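Local coordinates for protein archaemetzincin (Archaeoglobus fulgidus, PDB 3ZVS) that probably acts as a zinc-dependent metalloprotease of the metzincin type, with one catalytic and one apparently structural zinc ion and an unknown natural substrate, at residues R98-T101 with L106-E109; I119-G124 with C132-S137. One frame throughout, in Å; residues are numbered along the deposited sequence.

Contact 1 (R98-T101 with L106-E109)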
ATOM      1  N   ARG A  98     -10.038   3.657  -2.767  1.00  9.25           N
ATOM      2  CA  ARG A  98     -11.066   2.658  -2.987  1.00 12.41           C
ATOM      3  C   ARG A  98     -11.489   2.024  -1.686  1.00 10.96           C
ATOM      4  O   ARG A  98     -12.449   1.241  -1.664  1.00 12.35           O
ATOM      5  CB  ARG A  98     -10.523   1.600  -3.945  1.00 10.08           C
ATOM      6  CG  ARG A  98     -10.279   2.149  -5.353  1.00 10.51           C
ATOM      7  CD  ARG A  98     -11.574   2.302  -6.135  1.00 11.18           C
ATOM      8  NE  ARG A  98     -11.354   2.976  -7.415  1.00 10.60           N
ATOM      9  CZ  ARG A  98     -12.205   2.983  -8.427  1.00 12.12           C
ATOM     10  NH1 ARG A  98     -13.327   2.266  -8.377  1.00 14.50           N
ATOM     11  NH2 ARG A  98     -11.906   3.654  -9.530  1.00 12.85           N
ATOM     12  N   LEU A  99     -10.797   2.351  -0.598  1.00  9.46           N
ATOM     13  CA  LEU A  99     -11.108   1.771   0.723  1.00 10.44           C
ATOM     14  C   LEU A  99     -12.126   2.562   1.556  1.00 10.59           C
ATOM     15  O   LEU A  99     -12.641   2.060   2.570  1.00 10.61           O
ATOM     16  CB  LEU A  99      -9.841   1.593   1.535  1.00 10.11           C
ATOM     17  CG  LEU A  99      -8.671   0.896   0.806  1.00  9.34           C
ATOM     18  CD1 LEU A  99      -7.444   0.806   1.698  1.00 11.31           C
ATOM     19  CD2 LEU A  99      -9.035  -0.464   0.269  1.00 11.22           C
ATOM     20  N   THR A 100     -12.443   3.778   1.126  1.00 10.45           N
ATOM     21  CA  THR A 100     -13.289   4.679   1.888  1.00 11.70           C
ATOM     22  C   THR A 100     -14.595   4.019   2.284  1.00 13.53           C
ATOM     23  O   THR A 100     -15.261   3.385   1.477  1.00 13.73           O
ATOM     24  CB  THR A 100     -13.593   5.930   1.060  1.00 12.20           C
ATOM     25  OG1 THR A 100     -14.327   5.583  -0.134  1.00 19.60           O
ATOM     26  CG2 THR A 100     -12.318   6.564   0.619  1.00 11.56           C
ATOM     27  N   THR A 101     -14.954   4.190   3.552  1.00 14.74           N
ATOM     28  CA  THR A 101     -16.170   3.574   4.066  1.00 15.80           C
ATOM     29  C   THR A 101     -16.596   4.335   5.330  1.00 17.29           C
ATOM     30  O   THR A 101     -15.781   5.003   5.973  1.00 17.72           O
ATOM     31  CB  THR A 101     -15.954   2.046   4.307  1.00 18.59           C
ATOM     32  OG1 THR A 101     -17.201   1.350   4.548  1.00 22.47           O
ATOM     33  CG2 THR A 101     -14.965   1.817   5.416  1.00 15.07           C
ATOM     34  N   LEU A 106     -13.462  -0.072  10.206  1.00 11.57           N
ATOM     35  CA  LEU A 106     -13.312  -0.905   9.023  1.00 11.93           C
ATOM     36  C   LEU A 106     -12.341  -0.239   8.057  1.00 11.81           C
ATOM     37  O   LEU A 106     -11.502  -0.907   7.465  1.00 10.35           O
ATOM     38  CB  LEU A 106     -14.663  -1.138   8.363  1.00 13.53           C
ATOM     39  CG  LEU A 106     -14.690  -2.015   7.105  1.00 12.12           C
ATOM     40  CD1 LEU A 106     -14.197  -3.412   7.450  1.00 15.91           C
ATOM     41  CD2 LEU A 106     -16.061  -2.064   6.477  1.00 13.95           C
ATOM     42  N   TYR A 107     -12.449   1.081   7.912  1.00 11.51           N
ATOM     43  CA  TYR A 107     -11.520   1.802   7.040  1.00  9.11           C
ATOM     44  C   TYR A 107     -10.103   1.585   7.517  1.00 10.25           C
ATOM     45  O   TYR A 107      -9.199   1.255   6.740  1.00  9.96           O
ATOM     46  CB  TYR A 107     -11.842   3.278   7.065  1.00 11.01           C
ATOM     47  CG  TYR A 107     -10.950   4.105   6.155  1.00 11.92           C
ATOM     48  CD1 TYR A 107     -11.013   3.973   4.775  1.00 11.54           C
ATOM     49  CD2 TYR A 107     -10.081   5.047   6.685  1.00 12.10           C
ATOM     50  CE1 TYR A 107     -10.202   4.766   3.971  1.00 10.09           C
ATOM     51  CE2 TYR A 107      -9.282   5.850   5.862  1.00 13.59           C
ATOM     52  CZ  TYR A 107      -9.364   5.684   4.514  1.00  9.86           C
ATOM     53  OH  TYR A 107      -8.593   6.480   3.652  1.00 12.00           O
ATOM     54  N   ARG A 108      -9.883   1.731   8.823  1.00 11.06           N
ATOM     55  CA  ARG A 108      -8.568   1.547   9.384  1.00  9.29           C
ATOM     56  C   ARG A 108      -8.034   0.139   9.085  1.00 12.15           C
ATOM     57  O   ARG A 108      -6.890  -0.043   8.712  1.00 11.15           O
ATOM     58  CB  ARG A 108      -8.620   1.783  10.894  1.00 14.45           C
ATOM     59  CG  ARG A 108      -7.286   1.779  11.520  1.00 14.40           C
ATOM     60  CD  ARG A 108      -7.373   1.696  13.037  1.00 17.19           C
ATOM     61  NE  ARG A 108      -6.081   2.016  13.619  1.00 21.68           N
ATOM     62  CZ  ARG A 108      -5.112   1.132  13.800  1.00 22.92           C
ATOM     63  NH1 ARG A 108      -5.302  -0.144  13.473  1.00 22.90           N
ATOM     64  NH2 ARG A 108      -3.949   1.539  14.319  1.00 25.92           N
ATOM     65  N   GLU A 109      -8.877  -0.863   9.289  1.00 10.31           N
ATOM     66  CA  GLU A 109      -8.476  -2.235   9.069  1.00 11.79           C
ATOM     67  C   GLU A 109      -8.080  -2.458   7.602  1.00 11.22           C
ATOM     68  O   GLU A 109      -7.073  -3.111   7.300  1.00 12.57           O
ATOM     69  CB  GLU A 109      -9.643  -3.131   9.451  1.00 13.30           C
ATOM     70  CG  GLU A 109      -9.330  -4.569   9.298  1.00 20.60           C
ATOM     71  CD  GLU A 109     -10.489  -5.475   9.668  1.00 20.49           C
ATOM     72  OE1 GLU A 109     -11.605  -5.285   9.153  1.00 21.51           O
ATOM     73  OE2 GLU A 109     -10.238  -6.432  10.431  1.00 23.05           O
TER

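Contact 2 (I119-G124 with C132-S137). With ZN (zinc ion), chain D; ZN (zinc ion), chain E.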
ATOM      1  N   ILE A 119       3.756  -4.001   1.079  1.00  9.85           N
ATOM      2  CA  ILE A 119       5.090  -4.184   1.635  1.00 10.67           C
ATOM      3  C   ILE A 119       5.511  -5.655   1.472  1.00 11.97           C
ATOM      4  O   ILE A 119       6.648  -5.936   1.163  1.00 11.44           O
ATOM      5  CB  ILE A 119       5.150  -3.701   3.114  1.00  9.90           C
ATOM      6  CG1 ILE A 119       5.019  -2.186   3.186  1.00 12.15           C
ATOM      7  CG2 ILE A 119       6.439  -4.120   3.789  1.00 12.13           C
ATOM      8  CD1 ILE A 119       4.586  -1.715   4.556  1.00 14.95           C
ATOM      9  N   GLY A 120       4.575  -6.583   1.636  1.00 11.24           N
ATOM     10  CA  GLY A 120       4.883  -7.983   1.406  1.00 11.38           C
ATOM     11  C   GLY A 120       5.431  -8.206   0.010  1.00 11.29           C
ATOM     12  O   GLY A 120       6.368  -8.992  -0.149  1.00 12.26           O
ATOM     13  N   HIS A 121       4.846  -7.568  -0.997  1.00 10.64           N
ATOM     14  CA  HIS A 121       5.417  -7.657  -2.342  1.00 10.58           C
ATOM     15  C   HIS A 121       6.840  -7.117  -2.416  1.00 13.18           C
ATOM     16  O   HIS A 121       7.695  -7.723  -3.057  1.00 12.93           O
ATOM     17  CB  HIS A 121       4.610  -6.863  -3.355  1.00  9.93           C
ATOM     18  CG  HIS A 121       3.301  -7.473  -3.783  1.00  8.80           C
ATOM     19  ND1 HIS A 121       3.155  -8.778  -4.205  1.00 10.28           N
ATOM     20  CD2 HIS A 121       2.090  -6.893  -3.950  1.00  9.37           C
ATOM     21  CE1 HIS A 121       1.901  -8.967  -4.610  1.00 10.25           C
ATOM     22  NE2 HIS A 121       1.234  -7.840  -4.443  1.00 10.16           N
ATOM     23  N   VAL A 122       7.121  -5.987  -1.752  1.00 11.57           N
ATOM     24  CA  VAL A 122       8.482  -5.451  -1.786  1.00 12.81           C
ATOM     25  C   VAL A 122       9.465  -6.466  -1.178  1.00 13.37           C
ATOM     26  O   VAL A 122      10.606  -6.583  -1.643  1.00 14.96           O
ATOM     27  CB  VAL A 122       8.603  -4.074  -1.078  1.00 13.10           C
ATOM     28  CG1 VAL A 122      10.033  -3.549  -1.203  1.00 15.88           C
ATOM     29  CG2 VAL A 122       7.630  -3.082  -1.687  1.00 14.14           C
ATOM     30  N   LEU A 123       8.994  -7.209  -0.192  1.00 12.35           N
ATOM     31  CA  LEU A 123       9.802  -8.231   0.476  1.00 13.80           C
ATOM     32  C   LEU A 123       9.883  -9.530  -0.297  1.00 16.90           C
ATOM     33  O   LEU A 123      10.461 -10.496   0.195  1.00 21.74           O
ATOM     34  CB  LEU A 123       9.275  -8.538   1.878  1.00 14.99           C
ATOM     35  CG  LEU A 123       9.239  -7.340   2.804  1.00 15.97           C
ATOM     36  CD1 LEU A 123       8.647  -7.725   4.146  1.00 18.94           C
ATOM     37  CD2 LEU A 123      10.621  -6.715   2.939  1.00 19.04           C
ATOM     38  N   GLY A 124       9.259  -9.589  -1.459  1.00 13.71           N
ATOM     39  CA  GLY A 124       9.463 -10.674  -2.402  1.00 14.95           C
ATOM     40  C   GLY A 124       8.312 -11.645  -2.475  1.00 14.79           C
ATOM     41  O   GLY A 124       8.407 -12.645  -3.200  1.00 17.25           O
ATOM     42  N   CYS A 132      -4.682 -15.387   3.902  1.00 13.59           N
ATOM     43  CA  CYS A 132      -3.444 -14.621   3.953  1.00 11.17           C
ATOM     44  C   CYS A 132      -3.678 -13.212   3.423  1.00  9.46           C
ATOM     45  O   CYS A 132      -4.385 -13.040   2.435  1.00 11.58           O
ATOM     46  CB  CYS A 132      -2.394 -15.310   3.073  1.00 10.60           C
ATOM     47  SG  CYS A 132      -0.734 -14.577   3.176  1.00 10.89           S
ATOM     48  N   VAL A 133      -2.982 -12.234   4.027  1.00  9.68           N
ATOM     49  CA  VAL A 133      -3.023 -10.845   3.557  1.00  9.51           C
ATOM     50  C   VAL A 133      -2.467 -10.702   2.139  1.00 11.06           C
ATOM     51  O   VAL A 133      -2.797  -9.731   1.463  1.00 10.25           O
ATOM     52  CB  VAL A 133      -2.238  -9.970   4.562  1.00  9.62           C
ATOM     53  CG1 VAL A 133      -0.740 -10.266   4.528  1.00 10.51           C
ATOM     54  CG2 VAL A 133      -2.528  -8.495   4.343  1.00 10.96           C
ATOM     55  N   MET A 134      -1.622 -11.646   1.696  1.00  9.95           N
ATOM     56  CA  MET A 134      -1.089 -11.631   0.346  1.00  9.36           C
ATOM     57  C   MET A 134      -2.036 -12.131  -0.736  1.00  8.38           C
ATOM     58  O   MET A 134      -1.663 -12.107  -1.916  1.00  9.97           O
ATOM     59  CB  MET A 134       0.273 -12.367   0.258  1.00 10.21           C
ATOM     60  CG  MET A 134       1.443 -11.666   1.002  1.00 10.16           C
ATOM     61  SD  MET A 134       1.607  -9.888   0.636  1.00 10.42           S
ATOM     62  CE  MET A 134       1.770  -9.906  -1.175  1.00 11.33           C
ATOM     63  N   ARG A 135      -3.254 -12.518  -0.389  1.00  9.44           N
ATOM     64  CA  ARG A 135      -4.253 -12.786  -1.435  1.00 10.54           C
ATOM     65  C   ARG A 135      -4.463 -11.540  -2.259  1.00 10.81           C
ATOM     66  O   ARG A 135      -4.567 -10.422  -1.712  1.00 10.58           O
ATOM     67  CB  ARG A 135      -5.614 -13.087  -0.823  1.00 15.01           C
ATOM     68  CG  ARG A 135      -5.816 -14.456  -0.250  1.00 17.83           C
ATOM     69  CD  ARG A 135      -7.340 -14.610   0.015  1.00 24.79           C
ATOM     70  NE  ARG A 135      -7.648 -15.667   0.972  1.00 26.94           N
ATOM     71  CZ  ARG A 135      -8.731 -15.704   1.726  1.00 23.93           C
ATOM     72  NH1 ARG A 135      -9.636 -14.715   1.686  1.00 21.90           N
ATOM     73  NH2 ARG A 135      -8.910 -16.742   2.522  1.00 31.34           N
ATOM     74  N   PHE A 136      -4.553 -11.692  -3.574  1.00  9.25           N
ATOM     75  CA  PHE A 136      -5.101 -10.637  -4.407  1.00 11.65           C
ATOM     76  C   PHE A 136      -6.539 -10.339  -4.033  1.00 12.00           C
ATOM     77  O   PHE A 136      -7.329 -11.275  -3.792  1.00 11.96           O
ATOM     78  CB  PHE A 136      -5.027 -11.048  -5.868  1.00 11.23           C
ATOM     79  CG  PHE A 136      -5.708 -10.079  -6.804  1.00 11.33           C
ATOM     80  CD1 PHE A 136      -5.060  -8.940  -7.245  1.00 12.36           C
ATOM     81  CD2 PHE A 136      -7.031 -10.297  -7.200  1.00 11.15           C
ATOM     82  CE1 PHE A 136      -5.695  -8.047  -8.082  1.00 13.46           C
ATOM     83  CE2 PHE A 136      -7.659  -9.399  -8.058  1.00 12.08           C
ATOM     84  CZ  PHE A 136      -6.980  -8.275  -8.482  1.00 10.18           C
ATOM     85  N   SER A 137      -6.892  -9.059  -3.976  1.00 10.63           N
ATOM     86  CA  SER A 137      -8.277  -8.647  -3.739  1.00 10.41           C
ATOM     87  C   SER A 137      -8.826  -7.919  -4.925  1.00 12.67           C
ATOM     88  O   SER A 137      -8.264  -6.899  -5.351  1.00 11.78           O
ATOM     89  CB  SER A 137      -8.391  -7.729  -2.513  1.00 10.52           C
ATOM     90  OG  SER A 137      -7.928  -8.375  -1.334  1.00 12.35           O
TER
HETATM   91 ZN    ZN D1159      -0.795  -7.659  -4.798  1.00 10.42          ZN
HETATM   92 ZN    ZN E1160       0.471 -16.398   2.286  1.00 11.64          ZN

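Contact 1 (R98-T101 with L106-E109)
The loop after strand 91-95 folds back onto the first turn of helix 104-122, the helix that carries the HExxH zinc motif. Leu99, Thr100 and Thr101 of this loop meet Leu106 and Tyr107. The Tyr107 ring makes most of the contact. Its CG is anti to the backbone N (chi1 -178°), which swings the ring over to the loop backbone at Leu99 and Thr100. The carbonyl of Leu99 comes in at the ring edge, near its plane, with Leu99 O 3.3 Å from Tyr107 CD1. An electron-rich oxygen facing a ring C-H edge is likely to be mildly favourable. That oxygen is also hydrogen-bonded to Arg110 NH1, one turn further along the helix. Leu99 CB adds an apolar contact, 4.0 Å from Tyr107 CE1. The backbone of Thr100 approaches obliquely, with its CA 3.7 Å from Tyr107 CE1. Thr101 turns its methyl to the helix. Its CG2 lies 3.6 Å from Tyr107 N and 3.8 Å from Tyr107 CB. The Thr101 and Leu106 side chains cross at about a right angle, and Thr101 OG1 is 4.1 Å from Leu106 CD2. The grip between the segments is thus mostly van der Waals contact. Replacing Tyr107 with an alanine would probably open a gap beside Leu99 and Thr100 and set this part of the loop free to shift. The Tyr107 side chain also touches Val96, just after strand 91-95. Leu99 reaches inward to Glu114 of the same helix and to Val140 of helix 140-145, while Leu106 touches Asp144 of that second helix. The contact lies near the surface, where the strand exit, the start of helix 104-122 and helix 140-145 come together.

Contact 2 (I119-G124 with C132-S137)
Met134 lies beneath the zinc ligand His121, the arrangement of the Met-turn that metzincins share. It sits in a type I turn from Cys132 to Arg135. From CB the chain runs to CG, which is anti to the carbonyl carbon, and then bends at chi2 (-49°) and chi3 (-56°). These bends carry the sulfur to the helix and the methyl under the imidazole. SD rests on the backbone of Gly120, 3.9 Å from its CA. A CB on Gly120 would collide with this sulfur, so the lack of a side chain lets the thioether in. The methyl CE comes up to one face of the His121 ring, 3.6 Å from its centroid and 17° off the normal. This is a CH-pi contact, displaced toward the ND1-CE1 rim, with Met134 CE 3.5 Å from His121 ND1. The ring is also held at both nitrogens. His121 NE2 binds the catalytic zinc at 2.1 Å, together with His117 and His127, and His121 ND1 is hydrogen-bonded to Leu125 O. Behind the methionine, Met134 N is hydrogen-bonded to Cys132 SG at 3.4 Å. That sulfur binds the second zinc at 2.4 Å, with Cys128, Cys151 and Cys154. The N-H probably eases the negative charge on the thiolate. Met134 SD stands 6.4 Å from the catalytic zinc. The methionine is therefore no ligand: it offers an apolar floor to a metal-bound imidazole, from a turn tied to the second, apparently structural, zinc site.

How the contacts relate
From the N terminus the chain first builds most of the sheets and two helices, 12-26 and 52-58. After strand 91-95 it makes the short loop that contact 1 closes, with four residues between the segments. Helix 104-122 then runs on to contact 2, which closes a second loop of seven intervening residues. That loop holds His127 and Cys128, one ligand for each zinc. The two contacts follow in series and neither nest nor cross. They use the two ends of one helix, with centres about 18 Å apart. Contact 1 packs the strand-to-helix loop on its start, near the surface. Contact 2 joins the buried end to the chain leading to helix 140-145.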